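Local coordinates for protein gamma-glutamyltransferase 1 Threonine peptidase. MEROPS family T03 (Pseudomonas nitroreducens, PDB 7D9E) that transfers the gamma-glutamyl group of glutathione and related compounds to amino acids and peptides, or to water, as an Ntn-hydrolase of the gamma-glutamyltransferase family, at residues T1-I6 / S15-L20; D42-K47 / N62-G67; S73-I78 / S95-S100; L89-G94 / G165-I170. All coordinates share one frame; numbering follows the deposited sequence.

Contact 1 of 4, residues T1-I6 / S15-L20; sequences TTHFSI and SNTYTL. With DON (6-diazenyl-5-oxo-L-norleucine), chain D.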
loop_
_atom_site.group_PDB
_atom_site.type_symbol
_atom_site.label_atom_id
_atom_site.label_comp_id
_atom_site.label_asym_id
_atom_site.label_seq_id
_atom_site.Cartn_x
_atom_site.Cartn_y
_atom_site.Cartn_z
ATOM N N THR B 1 1.074 1.951 -5.851
ATOM C CA THR B 1 1.685 1.462 -4.630
ATOM C C THR B 1 2.905 0.582 -4.890
ATOM O O THR B 1 2.982 -0.144 -5.893
ATOM C CB THR B 1 0.679 0.623 -3.805
ATOM O OG1 THR B 1 -0.559 1.338 -3.615
ATOM C CG2 THR B 1 1.255 0.215 -2.468
ATOM N N THR B 2 3.862 0.649 -3.972
ATOM C CA THR B 2 4.904 -0.369 -3.873
ATOM C C THR B 2 5.213 -0.573 -2.399
ATOM O O THR B 2 4.797 0.211 -1.545
ATOM C CB THR B 2 6.139 -0.006 -4.694
ATOM O OG1 THR B 2 6.986 -1.144 -4.799
ATOM C CG2 THR B 2 6.932 1.150 -4.098
ATOM N N HIS B 3 5.923 -1.656 -2.108
ATOM C CA HIS B 3 6.227 -2.030 -0.750
ATOM C C HIS B 3 7.667 -2.513 -0.685
ATOM O O HIS B 3 8.134 -3.214 -1.583
ATOM C CB HIS B 3 5.313 -3.197 -0.283
ATOM C CG HIS B 3 5.581 -3.592 1.125
ATOM N ND1 HIS B 3 5.063 -2.899 2.196
ATOM C CD2 HIS B 3 6.371 -4.561 1.644
ATOM C CE1 HIS B 3 5.540 -3.409 3.317
ATOM N NE2 HIS B 3 6.333 -4.426 3.006
ATOM N N PHE B 4 8.342 -2.227 0.429
ATOM C CA PHE B 4 9.612 -2.880 0.731
ATOM C C PHE B 4 9.662 -3.250 2.206
ATOM O O PHE B 4 8.988 -2.653 3.058
ATOM C CB PHE B 4 10.827 -2.035 0.309
ATOM C CG PHE B 4 10.951 -0.707 0.988
ATOM C CD1 PHE B 4 11.570 -0.588 2.231
ATOM C CD2 PHE B 4 10.502 0.438 0.374
ATOM C CE1 PHE B 4 11.719 0.631 2.838
ATOM C CE2 PHE B 4 10.634 1.673 0.991
ATOM C CZ PHE B 4 11.237 1.767 2.211
ATOM N N SER B 5 10.488 -4.268 2.484
ATOM C CA SER B 5 10.662 -4.843 3.817
ATOM C C SER B 5 12.148 -4.906 4.121
ATOM O O SER B 5 12.943 -5.314 3.258
ATOM C CB SER B 5 10.077 -6.256 3.823
ATOM O OG SER B 5 8.650 -6.215 3.677
ATOM N N ILE B 6 12.528 -4.528 5.353
ATOM C CA ILE B 6 13.924 -4.528 5.779
ATOM C C ILE B 6 14.011 -5.051 7.205
ATOM O O ILE B 6 13.183 -4.718 8.057
ATOM C CB ILE B 6 14.564 -3.128 5.700
ATOM C CG1 ILE B 6 14.576 -2.631 4.242
ATOM C CG2 ILE B 6 15.962 -3.119 6.235
ATOM C CD1 ILE B 6 14.816 -1.144 4.097
ATOM N N SER B 15 8.584 -2.188 7.629
ATOM C CA SER B 15 7.704 -2.581 6.542
ATOM C C SER B 15 7.052 -1.304 6.039
ATOM O O SER B 15 6.328 -0.652 6.787
ATOM C CB SER B 15 6.659 -3.550 7.095
ATOM O OG SER B 15 6.041 -4.280 6.061
ATOM N N ASN B 16 7.329 -0.935 4.790
ATOM C CA ASN B 16 6.924 0.377 4.288
ATOM C C ASN B 16 6.151 0.235 2.992
ATOM O O ASN B 16 6.694 -0.263 1.999
ATOM C CB ASN B 16 8.151 1.247 4.042
ATOM C CG ASN B 16 7.782 2.653 3.751
ATOM O OD1 ASN B 16 7.512 3.421 4.659
ATOM N ND2 ASN B 16 7.716 2.993 2.468
ATOM N N THR B 17 4.897 0.712 2.992
ATOM C CA THR B 17 4.064 0.736 1.795
ATOM C C THR B 17 3.801 2.198 1.479
ATOM O O THR B 17 3.350 2.950 2.350
ATOM C CB THR B 17 2.716 0.018 2.015
ATOM O OG1 THR B 17 2.917 -1.289 2.576
ATOM C CG2 THR B 17 2.015 -0.161 0.702
ATOM N N TYR B 18 4.063 2.604 0.237
ATOM C CA TYR B 18 3.805 3.990 -0.142
ATOM C C TYR B 18 3.409 4.042 -1.608
ATOM O O TYR B 18 3.560 3.074 -2.354
ATOM C CB TYR B 18 4.930 4.939 0.319
ATOM C CG TYR B 18 6.237 4.948 -0.437
ATOM C CD1 TYR B 18 6.644 3.880 -1.218
ATOM C CD2 TYR B 18 7.094 6.037 -0.335
ATOM C CE1 TYR B 18 7.859 3.907 -1.904
ATOM C CE2 TYR B 18 8.301 6.079 -1.023
ATOM C CZ TYR B 18 8.676 5.004 -1.799
ATOM O OH TYR B 18 9.868 5.020 -2.486
ATOM N N THR B 19 2.881 5.191 -2.025
ATOM C CA THR B 19 2.100 5.224 -3.251
ATOM C C THR B 19 1.840 6.624 -3.764
ATOM O O THR B 19 1.878 7.603 -3.014
ATOM C CB THR B 19 0.739 4.511 -3.019
ATOM O OG1 THR B 19 0.099 4.244 -4.273
ATOM C CG2 THR B 19 -0.193 5.291 -2.112
ATOM N N LEU B 20 1.526 6.683 -5.067
ATOM C CA LEU B 20 0.874 7.814 -5.723
ATOM C C LEU B 20 -0.610 7.548 -5.973
ATOM O O LEU B 20 -1.315 8.425 -6.470
ATOM C CB LEU B 20 1.534 8.067 -7.064
ATOM C CG LEU B 20 2.957 8.604 -7.032
ATOM C CD1 LEU B 20 3.448 8.662 -8.466
ATOM C CD2 LEU B 20 3.043 9.952 -6.384
HETATM O O DON D . -4.164 3.555 -0.456
HETATM C C DON D . -4.773 2.609 -1.192
HETATM O OXT DON D . -5.365 1.697 -0.623
HETATM C CA DON D . -4.501 2.785 -2.674
HETATM N N DON D . -4.455 4.182 -3.044
HETATM C CB DON D . -3.233 1.930 -2.882
HETATM C C1E DON D . -2.658 2.096 -4.256
HETATM C C1D DON D . -1.611 1.030 -4.447
HETATM O O1J DON D . -1.307 0.232 -3.547
HETATM O O HOH W 1 1.390 4.563 -7.238
#
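His3 and Thr17 face each other across an antiparallel beta hairpin, strands 2-7 and 13-19, which opens the Ntn-hydrolase fold with the nucleophile, Thr1, just before its first strand. The His3 side chain extends with CG anti to the backbone N (chi1 -179°), which carries the ring over to the other strand. There ND1 shares a 2.7 Å hydrogen bond with Thr17 OG1, which lies at the ring edge. On the far side of the ring NE2 donates a bent bond to Ser5 OG, 3.0 Å away and in the ring plane; Ser5 OG in turn bonds Gln168 O. With alanine at His3, Thr17 OG1 and Ser5 OG would probably lose their common ring partner, and the face beside Ser15 would be less filled. Phe4 and Asn16 occupy the other face of the hairpin. They lie side by side, and Asn16 CB sits over the Phe4 ring, 3.9 Å from its centroid. The amide end of Asn16 is bonded to Tyr93 of the neighbouring chain, whose strand continues the sheet. Paired backbone bonds hold Thr2 to Tyr18 and Phe4 to Asn16. At the catalytic end the Thr1 and Thr17 methyls, both CG2, are pressed to 3.3 Å. Thr1 OG1 is covalently joined to DON. The terminal amine, Thr1 N, donates to Thr19 OG1 at 2.9 Å and also to a water that accepts from Leu20 N.

Contact 2 of 4, residues D42-K47 / N62-G67; sequences DDFSSK and NAIEPG. With DON (6-diazenyl-5-oxo-L-norleucine), chain D.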
loop_
_atom_site.group_PDB
_atom_site.type_symbol
_atom_site.label_atom_id
_atom_site.label_comp_id
_atom_site.label_asym_id
_atom_site.label_seq_id
_atom_site.Cartn_x
_atom_site.Cartn_y
_atom_site.Cartn_z
ATOM N N ASP B 42 -8.930 10.020 -5.075
ATOM C CA ASP B 42 -9.914 9.045 -5.527
ATOM C C ASP B 42 -10.202 7.973 -4.480
ATOM O O ASP B 42 -11.165 7.213 -4.628
ATOM C CB ASP B 42 -9.472 8.377 -6.830
ATOM C CG ASP B 42 -10.572 7.522 -7.429
ATOM O OD1 ASP B 42 -11.605 8.096 -7.832
ATOM O OD2 ASP B 42 -10.415 6.282 -7.532
ATOM N N ASP B 43 -9.399 7.882 -3.434
ATOM C CA ASP B 43 -9.673 6.937 -2.364
ATOM C C ASP B 43 -10.766 7.416 -1.410
ATOM O O ASP B 43 -11.263 6.605 -0.618
ATOM C CB ASP B 43 -8.382 6.665 -1.618
ATOM C CG ASP B 43 -7.523 5.598 -2.287
ATOM O OD1 ASP B 43 -7.952 4.982 -3.312
ATOM O OD2 ASP B 43 -6.390 5.388 -1.820
ATOM N N PHE B 44 -11.137 8.691 -1.440
ATOM C CA PHE B 44 -12.341 9.095 -0.736
ATOM C C PHE B 44 -13.565 8.541 -1.465
ATOM O O PHE B 44 -13.503 8.179 -2.647
ATOM C CB PHE B 44 -12.497 10.612 -0.734
ATOM C CG PHE B 44 -11.620 11.351 0.248
ATOM C CD1 PHE B 44 -11.744 11.167 1.602
ATOM C CD2 PHE B 44 -10.690 12.278 -0.226
ATOM C CE1 PHE B 44 -10.952 11.898 2.504
ATOM C CE2 PHE B 44 -9.902 13.008 0.668
ATOM C CZ PHE B 44 -10.039 12.818 2.021
ATOM N N SER B 45 -14.695 8.496 -0.772
ATOM C CA SER B 45 -15.980 8.335 -1.441
ATOM C C SER B 45 -16.359 9.667 -2.092
ATOM O O SER B 45 -16.481 10.684 -1.404
ATOM C CB SER B 45 -17.041 7.904 -0.432
ATOM O OG SER B 45 -18.294 7.722 -1.069
ATOM N N SER B 46 -16.522 9.670 -3.421
ATOM C CA SER B 46 -16.905 10.884 -4.137
ATOM C C SER B 46 -18.405 11.120 -4.097
ATOM O O SER B 46 -18.857 12.254 -4.285
ATOM C CB SER B 46 -16.490 10.778 -5.610
ATOM O OG SER B 46 -15.088 10.649 -5.760
ATOM N N LYS B 47 -19.183 10.066 -3.888
ATOM C CA LYS B 47 -20.629 10.048 -3.905
ATOM C C LYS B 47 -21.018 8.758 -3.195
ATOM O O LYS B 47 -20.491 7.686 -3.530
ATOM C CB LYS B 47 -21.159 10.053 -5.335
ATOM C CG LYS B 47 -22.643 10.339 -5.435
ATOM C CD LYS B 47 -23.133 10.198 -6.867
ATOM N N ASN B 62 -15.971 8.080 5.045
ATOM C CA ASN B 62 -14.873 8.317 4.122
ATOM C C ASN B 62 -15.204 9.369 3.073
ATOM O O ASN B 62 -14.587 9.369 2.004
ATOM C CB ASN B 62 -14.453 6.988 3.475
ATOM C CG ASN B 62 -13.174 7.100 2.678
ATOM O OD1 ASN B 62 -12.214 7.759 3.080
ATOM N ND2 ASN B 62 -13.145 6.433 1.521
ATOM N N ALA B 63 -16.145 10.269 3.376
ATOM C CA ALA B 63 -16.433 11.406 2.515
ATOM C C ALA B 63 -15.282 12.407 2.543
ATOM O O ALA B 63 -14.507 12.477 3.511
ATOM C CB ALA B 63 -17.694 12.122 3.007
ATOM N N ILE B 64 -15.193 13.213 1.476
ATOM C CA ILE B 64 -14.166 14.246 1.394
ATOM C C ILE B 64 -14.415 15.309 2.457
ATOM O O ILE B 64 -15.526 15.846 2.583
ATOM C CB ILE B 64 -14.145 14.874 -0.013
ATOM C CG1 ILE B 64 -13.917 13.800 -1.075
ATOM C CG2 ILE B 64 -13.098 15.984 -0.095
ATOM C CD1 ILE B 64 -14.180 14.278 -2.511
ATOM N N GLU B 65 -13.357 15.662 3.198
ATOM C CA GLU B 65 -13.396 16.803 4.115
ATOM C C GLU B 65 -12.004 17.416 4.085
ATOM O O GLU B 65 -11.010 16.668 3.996
ATOM C CB GLU B 65 -13.727 16.363 5.553
ATOM C CG GLU B 65 -15.102 15.690 5.731
ATOM C CD GLU B 65 -15.396 15.300 7.185
ATOM O OE1 GLU B 65 -15.629 16.222 7.998
ATOM O OE2 GLU B 65 -15.433 14.087 7.507
ATOM N N PRO B 66 -11.879 18.737 4.184
ATOM C CA PRO B 66 -10.537 19.329 4.223
ATOM C C PRO B 66 -9.729 18.812 5.411
ATOM O O PRO B 66 -10.253 18.633 6.514
ATOM C CB PRO B 66 -10.814 20.831 4.307
ATOM C CG PRO B 66 -12.220 20.943 4.712
ATOM C CD PRO B 66 -12.945 19.746 4.243
ATOM N N GLY B 67 -8.440 18.542 5.160
ATOM C CA GLY B 67 -7.515 18.056 6.168
ATOM C C GLY B 67 -7.650 16.591 6.533
ATOM O O GLY B 67 -6.919 16.111 7.422
HETATM O O DON D . -4.164 3.555 -0.456
HETATM C C DON D . -4.773 2.609 -1.192
HETATM O OXT DON D . -5.365 1.697 -0.623
HETATM C CA DON D . -4.501 2.785 -2.674
HETATM N N DON D . -4.455 4.182 -3.044
HETATM C CB DON D . -3.233 1.930 -2.882
HETATM C C1E DON D . -2.658 2.096 -4.256
HETATM C C1D DON D . -1.611 1.030 -4.447
HETATM O O1J DON D . -1.307 0.232 -3.547
HETATM O O HOH W 2 -17.235 13.147 -0.620
#
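Asn62 grips the 42-47 loop with both its side chain and its backbone, although neither segment has regular strand structure here. Its amide ND2 donates to Asp43 O at 2.9 Å. The bond lies in the carbonyl plane on a lone pair, and the acceptor is also close to the amide plane, so the amide is held flat. CG stands anti to the backbone N (chi1 -170°), which lets the amide reach across. Two residues further on, Ser45 N donates to Asn62 O at 2.9 Å, but from above the carbonyl plane. The other end of the amide is used too: Asn62 OD1 accepts from Leu71 N.

Phe44 packs beside these links, against Ile64. Ile64 CA lies over the centre of one ring face, 4.0 Å from the centroid, in a CH-pi contact. The Ile64 side chain crosses that of Phe44 at about a right angle, with CG1 3.5 Å from Phe44 CB. Asn62 O meets the ring edge at CD1. A water extends the contact, donating to Ser45 O and accepting from Ile64 N.

The Asp43 carboxylate turns away from the 62-67 segment. Its OD2 accepts from DON N at 2.6 Å and forms a salt bridge with Arg94 of the neighbouring chain. Asn62 thus holds the backbone of a residue whose side chain binds the ligand amine. The pair of loops forms part of the gamma-glutamyl pocket, at the site for the alpha-amino group.

Contact 3 of 4, residues S73-I78 / S95-S100; sequences SMSPSI and SRIFTS. With DON (6-diazenyl-5-oxo-L-norleucine), chain D.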
loop_
_atom_site.group_PDB
_atom_site.type_symbol
_atom_site.label_atom_id
_atom_site.label_comp_id
_atom_site.label_asym_id
_atom_site.label_seq_id
_atom_site.Cartn_x
_atom_site.Cartn_y
_atom_site.Cartn_z
ATOM N N SER B 73 -6.163 0.881 1.779
ATOM C CA SER B 73 -6.034 -0.552 1.997
ATOM C C SER B 73 -4.606 -0.961 2.300
ATOM O O SER B 73 -4.351 -2.149 2.512
ATOM C CB SER B 73 -6.527 -1.319 0.770
ATOM O OG SER B 73 -7.898 -1.022 0.481
ATOM N N MET B 74 -3.666 -0.028 2.303
ATOM C CA MET B 74 -2.243 -0.375 2.443
ATOM C C MET B 74 -2.023 -0.921 3.854
ATOM O O MET B 74 -2.531 -0.379 4.840
ATOM C CB MET B 74 -1.469 0.913 2.241
ATOM C CG MET B 74 -1.285 1.278 0.762
ATOM S SD MET B 74 -0.181 2.663 0.444
ATOM C CE MET B 74 -0.834 3.968 1.420
ATOM N N SER B 75 -1.268 -2.020 3.949
ATOM C CA SER B 75 -1.222 -2.811 5.174
ATOM C C SER B 75 0.181 -3.335 5.458
ATOM O O SER B 75 0.391 -4.541 5.581
ATOM C CB SER B 75 -2.199 -3.978 5.062
ATOM O OG SER B 75 -3.527 -3.533 4.816
ATOM N N PRO B 76 1.163 -2.452 5.580
ATOM C CA PRO B 76 2.518 -2.916 5.909
ATOM C C PRO B 76 2.482 -3.627 7.250
ATOM O O PRO B 76 1.908 -3.127 8.215
ATOM C CB PRO B 76 3.338 -1.630 5.980
ATOM C CG PRO B 76 2.302 -0.522 6.214
ATOM C CD PRO B 76 1.072 -0.983 5.507
ATOM N N SER B 77 3.066 -4.819 7.299
ATOM C CA SER B 77 2.862 -5.708 8.425
ATOM C C SER B 77 4.167 -6.320 8.908
ATOM O O SER B 77 5.100 -6.554 8.133
ATOM C CB SER B 77 1.951 -6.861 7.956
ATOM O OG SER B 77 0.628 -6.408 7.651
ATOM N N ILE B 78 4.187 -6.611 10.207
ATOM C CA ILE B 78 5.284 -7.312 10.864
ATOM C C ILE B 78 4.668 -8.341 11.803
ATOM O O ILE B 78 3.880 -7.995 12.688
ATOM C CB ILE B 78 6.202 -6.364 11.657
ATOM C CG1 ILE B 78 6.752 -5.271 10.737
ATOM C CG2 ILE B 78 7.332 -7.162 12.340
ATOM C CD1 ILE B 78 7.602 -4.250 11.495
ATOM N N SER B 95 -7.435 -2.429 -3.376
ATOM C CA SER B 95 -8.309 -3.125 -2.448
ATOM C C SER B 95 -7.965 -4.607 -2.301
ATOM O O SER B 95 -8.571 -5.280 -1.454
ATOM C CB SER B 95 -9.768 -2.997 -2.884
ATOM O OG SER B 95 -9.958 -3.559 -4.176
ATOM N N ARG B 96 -6.995 -5.131 -3.060
ATOM C CA ARG B 96 -6.549 -6.503 -2.904
ATOM C C ARG B 96 -5.415 -6.648 -1.893
ATOM O O ARG B 96 -4.957 -7.754 -1.643
ATOM C CB ARG B 96 -6.017 -7.056 -4.225
ATOM C CG ARG B 96 -6.999 -7.200 -5.412
ATOM C CD ARG B 96 -7.889 -6.038 -5.717
ATOM N NE ARG B 96 -8.525 -6.280 -7.017
ATOM C CZ ARG B 96 -9.422 -5.508 -7.597
ATOM N NH1 ARG B 96 -9.884 -4.405 -7.009
ATOM N NH2 ARG B 96 -9.899 -5.870 -8.780
ATOM N N ILE B 97 -4.932 -5.559 -1.318
ATOM C CA ILE B 97 -3.706 -5.633 -0.525
ATOM C C ILE B 97 -3.887 -6.539 0.678
ATOM O O ILE B 97 -3.050 -7.405 0.942
ATOM C CB ILE B 97 -3.258 -4.223 -0.100
ATOM C CG1 ILE B 97 -2.671 -3.462 -1.283
ATOM C CG2 ILE B 97 -2.246 -4.330 1.076
ATOM C CD1 ILE B 97 -2.399 -2.006 -1.018
ATOM N N PHE B 98 -4.932 -6.292 1.477
ATOM C CA PHE B 98 -5.058 -7.054 2.714
ATOM C C PHE B 98 -5.563 -8.462 2.447
ATOM O O PHE B 98 -5.236 -9.376 3.212
ATOM C CB PHE B 98 -5.848 -6.290 3.767
ATOM C CG PHE B 98 -7.173 -5.770 3.318
ATOM C CD1 PHE B 98 -8.265 -6.610 3.248
ATOM C CD2 PHE B 98 -7.326 -4.419 3.019
ATOM C CE1 PHE B 98 -9.502 -6.126 2.848
ATOM C CE2 PHE B 98 -8.569 -3.914 2.641
ATOM C CZ PHE B 98 -9.654 -4.781 2.559
ATOM N N THR B 99 -6.332 -8.686 1.371
ATOM C CA THR B 99 -6.664 -10.072 1.054
ATOM C C THR B 99 -5.440 -10.833 0.561
ATOM O O THR B 99 -5.322 -12.045 0.825
ATOM C CB THR B 99 -7.823 -10.194 0.060
ATOM O OG1 THR B 99 -7.465 -9.614 -1.183
ATOM C CG2 THR B 99 -9.113 -9.568 0.630
ATOM N N SER B 100 -4.520 -10.159 -0.148
ATOM C CA SER B 100 -3.292 -10.852 -0.551
ATOM C C SER B 100 -2.401 -11.161 0.649
ATOM O O SER B 100 -1.839 -12.257 0.738
ATOM C CB SER B 100 -2.511 -10.065 -1.583
ATOM O OG SER B 100 -3.000 -10.290 -2.911
HETATM O O DON D . -4.164 3.555 -0.456
HETATM C C DON D . -4.773 2.609 -1.192
HETATM O OXT DON D . -5.365 1.697 -0.623
HETATM C CA DON D . -4.501 2.785 -2.674
HETATM N N DON D . -4.455 4.182 -3.044
HETATM C CB DON D . -3.233 1.930 -2.882
HETATM C C1E DON D . -2.658 2.096 -4.256
HETATM C C1D DON D . -1.611 1.030 -4.447
HETATM O O1J DON D . -1.307 0.232 -3.547
#
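Ile97 turns CG2 anti to its backbone N and CG1 anti to its carbonyl carbon (chi1 -74°), spreading two branches against the 73-75 backbone. CG2 comes to 3.4 Å from Ser73 O and also meets Ser75. The other branch runs alongside Met74, pointing the same way, and brings CD1 to 3.9 Å from Met74 CG. The same CD1 methyl reaches DON. Phe98 has the less common chi1 of 52°, with CG between the backbone N and the carbonyl carbon. This swings the ring towards Ser73, and CE2 lies 3.7 Å from Ser73 OG. The Phe98 ring also meets Phe311 of the neighbouring chain.

No hydrogen bond joins the two segments; the contact rests on van der Waals packing. The polar bonds run within each segment. Ser75 OG donates to Ser73 O at 2.8 Å, from above the carbonyl plane, while lying near Phe98 CB. Replacing Ser75 with alanine would probably leave Ser73 O without this donor, and Ile97 CG2 and Phe98 CB without the oxygen they meet. Two residues on, Ser77 OG does the same to Ser75 O.

The loop's turn presents Ser73 N to the ligand. It donates to DON OXT at 2.7 Å, nearly straight at 169°. Ser72 OG also bonds the ligand and accepts from Met74 N. In the substrate site, the ligand's carboxylate is thus received by a wall built from this serine loop and the start of helix 97-109.

Contact 4 of 4, residues L89-G94 / G165-I170; sequences LGTPGG and GDIQAI. With DON (6-diazenyl-5-oxo-L-norleucine), chain D.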
loop_
_atom_site.group_PDB
_atom_site.type_symbol
_atom_site.label_atom_id
_atom_site.label_comp_id
_atom_site.label_asym_id
_atom_site.label_seq_id
_atom_site.Cartn_x
_atom_site.Cartn_y
_atom_site.Cartn_z
ATOM N N LEU B 89 6.240 -8.259 5.834
ATOM C CA LEU B 89 5.644 -8.363 4.516
ATOM C C LEU B 89 4.691 -7.213 4.233
ATOM O O LEU B 89 4.180 -6.553 5.133
ATOM C CB LEU B 89 4.928 -9.706 4.296
ATOM C CG LEU B 89 3.555 -9.931 4.938
ATOM C CD1 LEU B 89 2.930 -11.225 4.402
ATOM C CD2 LEU B 89 3.621 -10.008 6.443
ATOM N N GLY B 90 4.452 -7.019 2.942
ATOM C CA GLY B 90 3.483 -6.046 2.473
ATOM C C GLY B 90 3.426 -6.123 0.968
ATOM O O GLY B 90 4.185 -6.869 0.333
ATOM N N THR B 91 2.519 -5.353 0.389
ATOM C CA THR B 91 2.271 -5.473 -1.041
ATOM C C THR B 91 1.476 -4.267 -1.541
ATOM O O THR B 91 0.699 -3.675 -0.784
ATOM C CB THR B 91 1.495 -6.768 -1.353
ATOM O OG1 THR B 91 1.273 -6.892 -2.757
ATOM C CG2 THR B 91 0.146 -6.819 -0.646
ATOM N N PRO B 92 1.599 -3.966 -2.836
ATOM C CA PRO B 92 0.626 -3.122 -3.539
ATOM C C PRO B 92 -0.613 -3.928 -3.904
ATOM O O PRO B 92 -0.703 -5.133 -3.667
ATOM C CB PRO B 92 1.374 -2.736 -4.807
ATOM C CG PRO B 92 2.292 -3.921 -5.090
ATOM C CD PRO B 92 2.728 -4.341 -3.719
ATOM N N GLY B 93 -1.559 -3.249 -4.558
ATOM C CA GLY B 93 -2.707 -3.910 -5.137
ATOM C C GLY B 93 -4.053 -3.295 -4.797
ATOM O O GLY B 93 -5.077 -3.968 -4.964
ATOM N N GLY B 94 -4.064 -2.058 -4.303
ATOM C CA GLY B 94 -5.316 -1.392 -3.971
ATOM C C GLY B 94 -6.154 -2.212 -3.016
ATOM O O GLY B 94 -5.681 -2.667 -1.968
ATOM N N GLY B 165 -0.956 -8.098 -6.740
ATOM C CA GLY B 165 0.035 -7.753 -5.744
ATOM C C GLY B 165 1.457 -8.005 -6.194
ATOM O O GLY B 165 1.749 -8.394 -7.331
ATOM N N ASP B 166 2.370 -7.742 -5.254
ATOM C CA ASP B 166 3.821 -7.779 -5.438
ATOM C C ASP B 166 4.407 -7.864 -4.026
ATOM O O ASP B 166 4.972 -6.900 -3.490
ATOM C CB ASP B 166 4.317 -6.608 -6.267
ATOM C CG ASP B 166 5.782 -6.736 -6.646
ATOM O OD1 ASP B 166 6.352 -7.840 -6.543
ATOM O OD2 ASP B 166 6.345 -5.735 -7.120
ATOM N N ILE B 167 4.241 -9.019 -3.408
ATOM C CA ILE B 167 4.659 -9.189 -2.020
ATOM C C ILE B 167 6.179 -9.123 -1.952
ATOM O O ILE B 167 6.894 -9.772 -2.738
ATOM C CB ILE B 167 4.139 -10.543 -1.518
ATOM C CG1 ILE B 167 2.607 -10.537 -1.321
ATOM C CG2 ILE B 167 4.812 -10.885 -0.175
ATOM C CD1 ILE B 167 2.134 -10.005 0.021
ATOM N N GLN B 168 6.686 -8.394 -0.960
ATOM C CA GLN B 168 8.106 -8.362 -0.648
ATOM C C GLN B 168 8.204 -8.751 0.817
ATOM O O GLN B 168 7.678 -8.041 1.677
ATOM C CB GLN B 168 8.711 -6.985 -0.882
ATOM C CG GLN B 168 8.540 -6.473 -2.295
ATOM C CD GLN B 168 9.201 -7.350 -3.313
ATOM O OE1 GLN B 168 10.229 -7.975 -3.035
ATOM N NE2 GLN B 168 8.656 -7.354 -4.508
ATOM N N ALA B 169 8.846 -9.884 1.101
ATOM C CA ALA B 169 8.785 -10.480 2.419
ATOM C C ALA B 169 10.156 -10.927 2.918
ATOM O O ALA B 169 11.044 -11.299 2.143
ATOM C CB ALA B 169 7.847 -11.712 2.430
ATOM N N ILE B 170 10.314 -10.888 4.240
ATOM C CA ILE B 170 11.491 -11.430 4.921
ATOM C C ILE B 170 10.988 -12.330 6.037
ATOM O O ILE B 170 10.096 -11.943 6.792
ATOM C CB ILE B 170 12.352 -10.302 5.535
ATOM C CG1 ILE B 170 12.838 -9.365 4.437
ATOM C CG2 ILE B 170 13.498 -10.894 6.358
ATOM C CD1 ILE B 170 13.489 -8.098 4.991
HETATM O O DON D . -4.164 3.555 -0.456
HETATM C C DON D . -4.773 2.609 -1.192
HETATM O OXT DON D . -5.365 1.697 -0.623
HETATM C CA DON D . -4.501 2.785 -2.674
HETATM N N DON D . -4.455 4.182 -3.044
HETATM C CB DON D . -3.233 1.930 -2.882
HETATM C C1E DON D . -2.658 2.096 -4.256
HETATM C C1D DON D . -1.611 1.030 -4.447
HETATM O O1J DON D . -1.307 0.232 -3.547
#
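Thr91 and Asp166 make the main polar link between the two segments. Asp166 N donates to Thr91 OG1 at 2.9 Å, nearly straight at 173°. That hydroxyl is also a donor: it bonds Pro92 O at 2.8 Å, in the carbonyl plane on a lone pair. One oxygen therefore ties the 165-170 backbone to the turn that leads into Gly93. OG1 stands anti to the Thr91 backbone N (chi1 -179°), which aims it at the neighbouring segment. The second hydrogen bond is a backbone one, from Gln168 N to Gly90 O, and is longer.

Weaker CA-H...O contacts follow the same line. Ile167 CA approaches Gly90 O at 3.3 Å, and Gly165 CA approaches Pro92 O. Gly165 CA also lies 3.3 Å from Thr91 OG1.

The apolar contacts lie beside these bonds. Ile167 bends CD1 to 3.6 Å from Thr91 CB, and helix 97-109 packs against both residues. Pro92 CG rests on Asp166 CB at 3.6 Å. Leu89 and Ala169 touch through their CB atoms.

Past Pro92 the chain bends through Gly93 and Gly94. Gly93 N and Gly94 N lie near DON O1J, the former at 3.6 Å, and Pro92 also touches Thr1. In this family the two consecutive glycine amides are expected to form the oxyanion hole. Here strand 84-90 of the Ntn-hydrolase fold, paired antiparallel with 168-173, runs out into that glycine turn beside the nucleophile.

How the contacts relate
All four contacts are largely buried and reach DON: contacts 1 and 4 meet its reacting end, contact 3 the carboxylate as well, contact 2 the amine. The centres of contacts 3 and 4 lie about 5 Å from the centre of the chain, that of contact 1 about 10 Å, and that of contact 2 about 22 Å. Contact 1 joins antiparallel strands, contact 4 strand ends and the loops next to them, contact 3 a loop and a helix start, contact 2 two loops. Contacts 3 and 4 share a sheet, where Ser77 N bonds Leu89 O. Contact 1 touches both; contact 2 touches none. Backbone ladders dominate contact 1, an asparagine amide contact 2, apolar packing contact 3, and a threonine hydroxyl contact 4.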